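Local coordinates for N-terminal acetyltransferase-like protein (PDB 5NNP) that probably serves as the auxiliary, TPR-repeat scaffold subunit of an N-terminal acetyltransferase A complex, holding the partner that carries out acetyl transfer, at residues D117-A129 / T519-S531. Residues are numbered along the deposited sequence; the frame is centred on the assembly and turned at random.
Sequences DLAVLQIQMRDYA and TWQEDQFDFHSFS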
loop_
_atom_site.group_PDB
_atom_site.type_symbol
_atom_site.label_atom_id
_atom_site.label_comp_id
_atom_site.label_asym_id
_atom_site.label_seq_id
_atom_site.Cartn_x
_atom_site.Cartn_y
_atom_site.Cartn_z
ATOM N N ASP A 117 -17.313 20.157 6.526
ATOM C CA ASP A 117 -16.185 19.657 7.289
ATOM C C ASP A 117 -16.561 18.460 8.130
ATOM O O ASP A 117 -15.771 17.526 8.276
ATOM C CB ASP A 117 -15.611 20.772 8.142
ATOM C CG ASP A 117 -14.909 21.827 7.301
ATOM O OD1 ASP A 117 -14.367 21.473 6.233
ATOM O OD2 ASP A 117 -14.904 23.010 7.693
ATOM N N LEU A 118 -17.785 18.467 8.642
ATOM C CA LEU A 118 -18.312 17.336 9.395
ATOM C C LEU A 118 -18.430 16.079 8.532
ATOM O O LEU A 118 -18.091 14.979 8.951
ATOM C CB LEU A 118 -19.682 17.693 9.979
ATOM C CG LEU A 118 -20.499 16.539 10.535
ATOM C CD1 LEU A 118 -19.882 16.033 11.828
ATOM C CD2 LEU A 118 -21.939 16.972 10.742
ATOM N N ALA A 119 -18.934 16.253 7.323
ATOM C CA ALA A 119 -19.150 15.132 6.428
ATOM C C ALA A 119 -17.827 14.439 6.147
ATOM O O ALA A 119 -17.747 13.206 6.102
ATOM C CB ALA A 119 -19.797 15.606 5.126
ATOM N N VAL A 120 -16.792 15.254 5.952
ATOM C CA VAL A 120 -15.460 14.735 5.689
ATOM C C VAL A 120 -15.004 13.920 6.897
ATOM O O VAL A 120 -14.611 12.770 6.765
ATOM C CB VAL A 120 -14.445 15.864 5.388
ATOM C CG1 VAL A 120 -13.061 15.305 5.334
ATOM C CG2 VAL A 120 -14.796 16.576 4.075
ATOM N N LEU A 121 -15.093 14.520 8.078
ATOM C CA LEU A 121 -14.713 13.852 9.319
ATOM C C LEU A 121 -15.470 12.540 9.503
ATOM O O LEU A 121 -14.898 11.525 9.920
ATOM C CB LEU A 121 -14.950 14.779 10.520
ATOM C CG LEU A 121 -14.024 15.988 10.698
ATOM C CD1 LEU A 121 -14.639 16.987 11.635
ATOM C CD2 LEU A 121 -12.663 15.558 11.232
ATOM N N GLN A 122 -16.756 12.548 9.183
ATOM C CA GLN A 122 -17.570 11.363 9.403
ATOM C C GLN A 122 -17.140 10.180 8.535
ATOM O O GLN A 122 -17.089 9.042 9.018
ATOM C CB GLN A 122 -19.039 11.669 9.155
ATOM C CG GLN A 122 -19.712 12.399 10.284
ATOM C CD GLN A 122 -21.053 12.979 9.864
ATOM O OE1 GLN A 122 -21.178 13.585 8.791
ATOM N NE2 GLN A 122 -22.066 12.787 10.702
ATOM N N ILE A 123 -16.856 10.432 7.257
ATOM C CA ILE A 123 -16.432 9.335 6.399
ATOM C C ILE A 123 -15.005 8.910 6.793
ATOM O O ILE A 123 -14.687 7.717 6.792
ATOM C CB ILE A 123 -16.515 9.684 4.892
ATOM C CG1 ILE A 123 -16.256 8.438 4.036
ATOM C CG2 ILE A 123 -15.537 10.775 4.526
ATOM C CD1 ILE A 123 -17.095 7.196 4.421
ATOM N N GLN A 124 -14.173 9.876 7.173
ATOM C CA GLN A 124 -12.836 9.561 7.671
ATOM C C GLN A 124 -12.870 8.583 8.844
ATOM O O GLN A 124 -11.948 7.793 9.004
ATOM C CB GLN A 124 -12.093 10.810 8.116
ATOM C CG GLN A 124 -10.726 10.486 8.730
ATOM C CD GLN A 124 -9.697 10.087 7.682
ATOM O OE1 GLN A 124 -9.810 10.449 6.506
ATOM N NE2 GLN A 124 -8.708 9.327 8.092
ATOM N N MET A 125 -13.917 8.639 9.668
ATOM C CA MET A 125 -14.014 7.727 10.815
ATOM C C MET A 125 -15.030 6.636 10.554
ATOM O O MET A 125 -15.425 5.925 11.460
ATOM C CB MET A 125 -14.389 8.460 12.104
ATOM C CG MET A 125 -13.469 9.598 12.460
ATOM S SD MET A 125 -11.763 9.061 12.671
ATOM C CE MET A 125 -11.928 8.033 14.142
ATOM N N ARG A 126 -15.438 6.505 9.302
ATOM C CA ARG A 126 -16.376 5.468 8.906
ATOM C C ARG A 126 -17.668 5.501 9.741
ATOM O O ARG A 126 -18.250 4.466 10.065
ATOM C CB ARG A 126 -15.703 4.090 8.976
ATOM C CG ARG A 126 -14.348 4.001 8.242
ATOM C CD ARG A 126 -14.451 4.261 6.728
ATOM N NE ARG A 126 -13.249 3.873 5.973
ATOM C CZ ARG A 126 -12.313 4.706 5.513
ATOM N NH1 ARG A 126 -12.391 6.017 5.714
ATOM N NH2 ARG A 126 -11.279 4.221 4.840
ATOM N N ASP A 127 -18.119 6.707 10.071
ATOM C CA ASP A 127 -19.479 6.919 10.580
ATOM C C ASP A 127 -20.425 6.962 9.380
ATOM O O ASP A 127 -20.803 8.041 8.904
ATOM C CB ASP A 127 -19.540 8.214 11.407
ATOM C CG ASP A 127 -20.928 8.548 11.913
ATOM O OD1 ASP A 127 -21.838 7.694 11.889
ATOM O OD2 ASP A 127 -21.104 9.699 12.348
ATOM N N TYR A 128 -20.781 5.783 8.877
ATOM C CA TYR A 128 -21.512 5.664 7.616
ATOM C C TYR A 128 -22.895 6.308 7.639
ATOM O O TYR A 128 -23.265 7.033 6.691
ATOM C CB TYR A 128 -21.657 4.192 7.222
ATOM C CG TYR A 128 -20.346 3.452 7.092
ATOM C CD1 TYR A 128 -19.437 3.771 6.084
ATOM C CD2 TYR A 128 -20.016 2.427 7.973
ATOM C CE1 TYR A 128 -18.243 3.095 5.971
ATOM C CE2 TYR A 128 -18.819 1.742 7.862
ATOM C CZ TYR A 128 -17.938 2.081 6.864
ATOM O OH TYR A 128 -16.748 1.400 6.769
ATOM N N ALA A 129 -23.657 6.033 8.704
ATOM C CA ALA A 129 -25.013 6.586 8.845
ATOM C C ALA A 129 -24.956 8.105 8.891
ATOM O O ALA A 129 -25.751 8.785 8.246
ATOM C CB ALA A 129 -25.706 6.039 10.091
ATOM N N THR A 519 0.085 8.293 9.672
ATOM C CA THR A 519 0.062 9.291 8.617
ATOM C C THR A 519 -0.667 8.770 7.394
ATOM O O THR A 519 -1.494 9.459 6.805
ATOM C CB THR A 519 1.465 9.697 8.213
ATOM O OG1 THR A 519 2.090 10.372 9.303
ATOM C CG2 THR A 519 1.426 10.615 6.980
ATOM N N TRP A 520 -0.326 7.547 7.014
ATOM C CA TRP A 520 -0.961 6.865 5.911
ATOM C C TRP A 520 -2.472 6.816 6.122
ATOM O O TRP A 520 -3.253 6.982 5.178
ATOM C CB TRP A 520 -0.364 5.468 5.782
ATOM C CG TRP A 520 1.040 5.498 5.249
ATOM C CD1 TRP A 520 1.750 6.606 4.898
ATOM C CD2 TRP A 520 1.890 4.372 4.974
ATOM N NE1 TRP A 520 2.993 6.246 4.434
ATOM C CE2 TRP A 520 3.103 4.886 4.464
ATOM C CE3 TRP A 520 1.750 2.984 5.122
ATOM C CZ2 TRP A 520 4.176 4.057 4.104
ATOM C CZ3 TRP A 520 2.822 2.158 4.755
ATOM C CH2 TRP A 520 4.012 2.699 4.250
ATOM N N GLN A 521 -2.888 6.620 7.371
ATOM C CA GLN A 521 -4.313 6.600 7.659
ATOM C C GLN A 521 -4.931 7.987 7.526
ATOM O O GLN A 521 -6.105 8.128 7.215
ATOM C CB GLN A 521 -4.586 6.057 9.058
ATOM C CG GLN A 521 -6.077 5.960 9.352
ATOM C CD GLN A 521 -6.393 5.347 10.699
ATOM O OE1 GLN A 521 -5.509 4.909 11.435
ATOM N NE2 GLN A 521 -7.667 5.317 11.031
ATOM N N GLU A 522 -4.134 9.014 7.761
ATOM C CA GLU A 522 -4.645 10.366 7.752
ATOM C C GLU A 522 -4.553 10.938 6.330
ATOM O O GLU A 522 -5.243 11.907 5.979
ATOM C CB GLU A 522 -3.884 11.224 8.760
ATOM C CG GLU A 522 -4.411 12.641 8.868
ATOM C CD GLU A 522 -3.757 13.435 9.999
ATOM O OE1 GLU A 522 -3.950 14.675 10.038
ATOM O OE2 GLU A 522 -3.064 12.822 10.853
ATOM N N ASP A 523 -3.721 10.297 5.513
ATOM C CA ASP A 523 -3.492 10.726 4.138
ATOM C C ASP A 523 -4.754 10.676 3.270
ATOM O O ASP A 523 -4.882 11.430 2.311
ATOM C CB ASP A 523 -2.387 9.877 3.491
ATOM C CG ASP A 523 -0.998 10.382 3.834
ATOM O OD1 ASP A 523 -0.894 11.556 4.258
ATOM O OD2 ASP A 523 -0.013 9.623 3.681
ATOM N N GLN A 524 -5.688 9.798 3.612
ATOM C CA GLN A 524 -6.897 9.635 2.820
ATOM C C GLN A 524 -7.870 10.816 3.032
ATOM O O GLN A 524 -8.892 10.920 2.353
ATOM C CB GLN A 524 -7.570 8.321 3.187
ATOM C CG GLN A 524 -8.107 8.369 4.605
ATOM C CD GLN A 524 -8.756 7.076 5.055
ATOM O OE1 GLN A 524 -9.592 6.501 4.357
ATOM N NE2 GLN A 524 -8.379 6.621 6.233
ATOM N N PHE A 525 -7.524 11.714 3.953
ATOM C CA PHE A 525 -8.445 12.736 4.445
ATOM C C PHE A 525 -8.915 13.742 3.382
ATOM O O PHE A 525 -10.108 14.014 3.245
ATOM C CB PHE A 525 -7.798 13.485 5.617
ATOM C CG PHE A 525 -8.766 14.340 6.410
ATOM C CD1 PHE A 525 -9.086 15.625 6.000
ATOM C CD2 PHE A 525 -9.363 13.850 7.555
ATOM C CE1 PHE A 525 -9.975 16.410 6.732
ATOM C CE2 PHE A 525 -10.253 14.626 8.286
ATOM C CZ PHE A 525 -10.559 15.907 7.877
ATOM N N ASP A 526 -7.980 14.314 2.645
ATOM C CA ASP A 526 -8.318 15.321 1.640
ATOM C C ASP A 526 -8.989 14.713 0.413
ATOM O O ASP A 526 -9.543 15.432 -0.408
ATOM C CB ASP A 526 -7.067 16.070 1.189
ATOM C CG ASP A 526 -6.440 16.893 2.289
ATOM O OD1 ASP A 526 -7.149 17.260 3.245
ATOM O OD2 ASP A 526 -5.234 17.201 2.180
ATOM N N PHE A 527 -8.937 13.393 0.286
ATOM C CA PHE A 527 -9.402 12.740 -0.933
ATOM C C PHE A 527 -10.895 12.409 -0.923
ATOM O O PHE A 527 -11.484 12.219 -1.985
ATOM C CB PHE A 527 -8.564 11.486 -1.205
ATOM C CG PHE A 527 -7.168 11.805 -1.628
ATOM C CD1 PHE A 527 -6.932 12.355 -2.886
ATOM C CD2 PHE A 527 -6.097 11.621 -0.766
ATOM C CE1 PHE A 527 -5.636 12.697 -3.299
ATOM C CE2 PHE A 527 -4.800 11.956 -1.159
ATOM C CZ PHE A 527 -4.562 12.500 -2.432
ATOM N N HIS A 528 -11.511 12.369 0.258
ATOM C CA HIS A 528 -12.966 12.225 0.334
ATOM C C HIS A 528 -13.627 13.312 -0.527
ATOM O O HIS A 528 -14.616 13.051 -1.203
ATOM C CB HIS A 528 -13.469 12.310 1.780
ATOM C CG HIS A 528 -12.724 11.411 2.740
ATOM N ND1 HIS A 528 -12.551 10.071 2.519
ATOM C CD2 HIS A 528 -12.133 11.691 3.926
ATOM C CE1 HIS A 528 -11.857 9.550 3.528
ATOM N NE2 HIS A 528 -11.605 10.504 4.389
ATOM N N SER A 529 -13.056 14.517 -0.529
ATOM C CA SER A 529 -13.556 15.611 -1.371
ATOM C C SER A 529 -12.966 15.609 -2.766
ATOM O O SER A 529 -13.652 15.844 -3.751
ATOM C CB SER A 529 -13.251 16.949 -0.726
ATOM O OG SER A 529 -13.935 17.039 0.500
ATOM N N PHE A 530 -11.666 15.367 -2.824
ATOM C CA PHE A 530 -10.921 15.492 -4.052
ATOM C C PHE A 530 -11.392 14.508 -5.124
ATOM O O PHE A 530 -11.517 14.871 -6.303
ATOM C CB PHE A 530 -9.444 15.294 -3.773
ATOM C CG PHE A 530 -8.577 15.623 -4.938
ATOM C CD1 PHE A 530 -8.299 16.931 -5.252
ATOM C CD2 PHE A 530 -8.055 14.621 -5.733
ATOM C CE1 PHE A 530 -7.507 17.233 -6.335
ATOM C CE2 PHE A 530 -7.272 14.920 -6.802
ATOM C CZ PHE A 530 -6.996 16.230 -7.109
ATOM N N SER A 531 -11.659 13.271 -4.714
ATOM C CA SER A 531 -12.118 12.257 -5.646
ATOM C C SER A 531 -13.460 12.614 -6.269
ATOM O O SER A 531 -13.747 12.189 -7.393
ATOM C CB SER A 531 -12.197 10.893 -4.963
ATOM O OG SER A 531 -10.905 10.292 -4.907
#
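Helix 117-124 crosses helix 527-531 at 109°, their axes 10.1 Å apart; the CA atoms of V120 and H528 come nearest, as do those of Q124 and F525. Q124 is the hub: its chain leaves anti to the backbone N (chi1 176°) and bends at chi2, which carries the amide across to residues 521-525, beside H528. There its OE1 takes a nearly straight bond from H528 NE2, 2.8 Å away at the imidazole edge, while its NE2 donates to Q521 O at 3.0 Å. With an alanine here, H528 NE2 would probably lose its acceptor and F525 the packing against its CD2 edge. I123 CG2 lies over one face of the H528 ring, 3.5 Å from its centroid, and Q524 O over the opposite face; bonds at both nitrogens, ND1 pairing with Y540, probably set its orientation. V120 CG1 makes a CH-pi contact over F525, whose edge meets L121 CD2. R126, the C' residue of the Schellman motif closing its helix, grips Q524 OE1 end-on, guanidinium and amide planes 87° apart: NH2 (2.9 Å) on an in-plane lone pair, NH1 from above; its NE pairs with D548. The contact sets helix 112-124, with helix 94-107 beside it, against helices 503-523, 527-534 and 537-547.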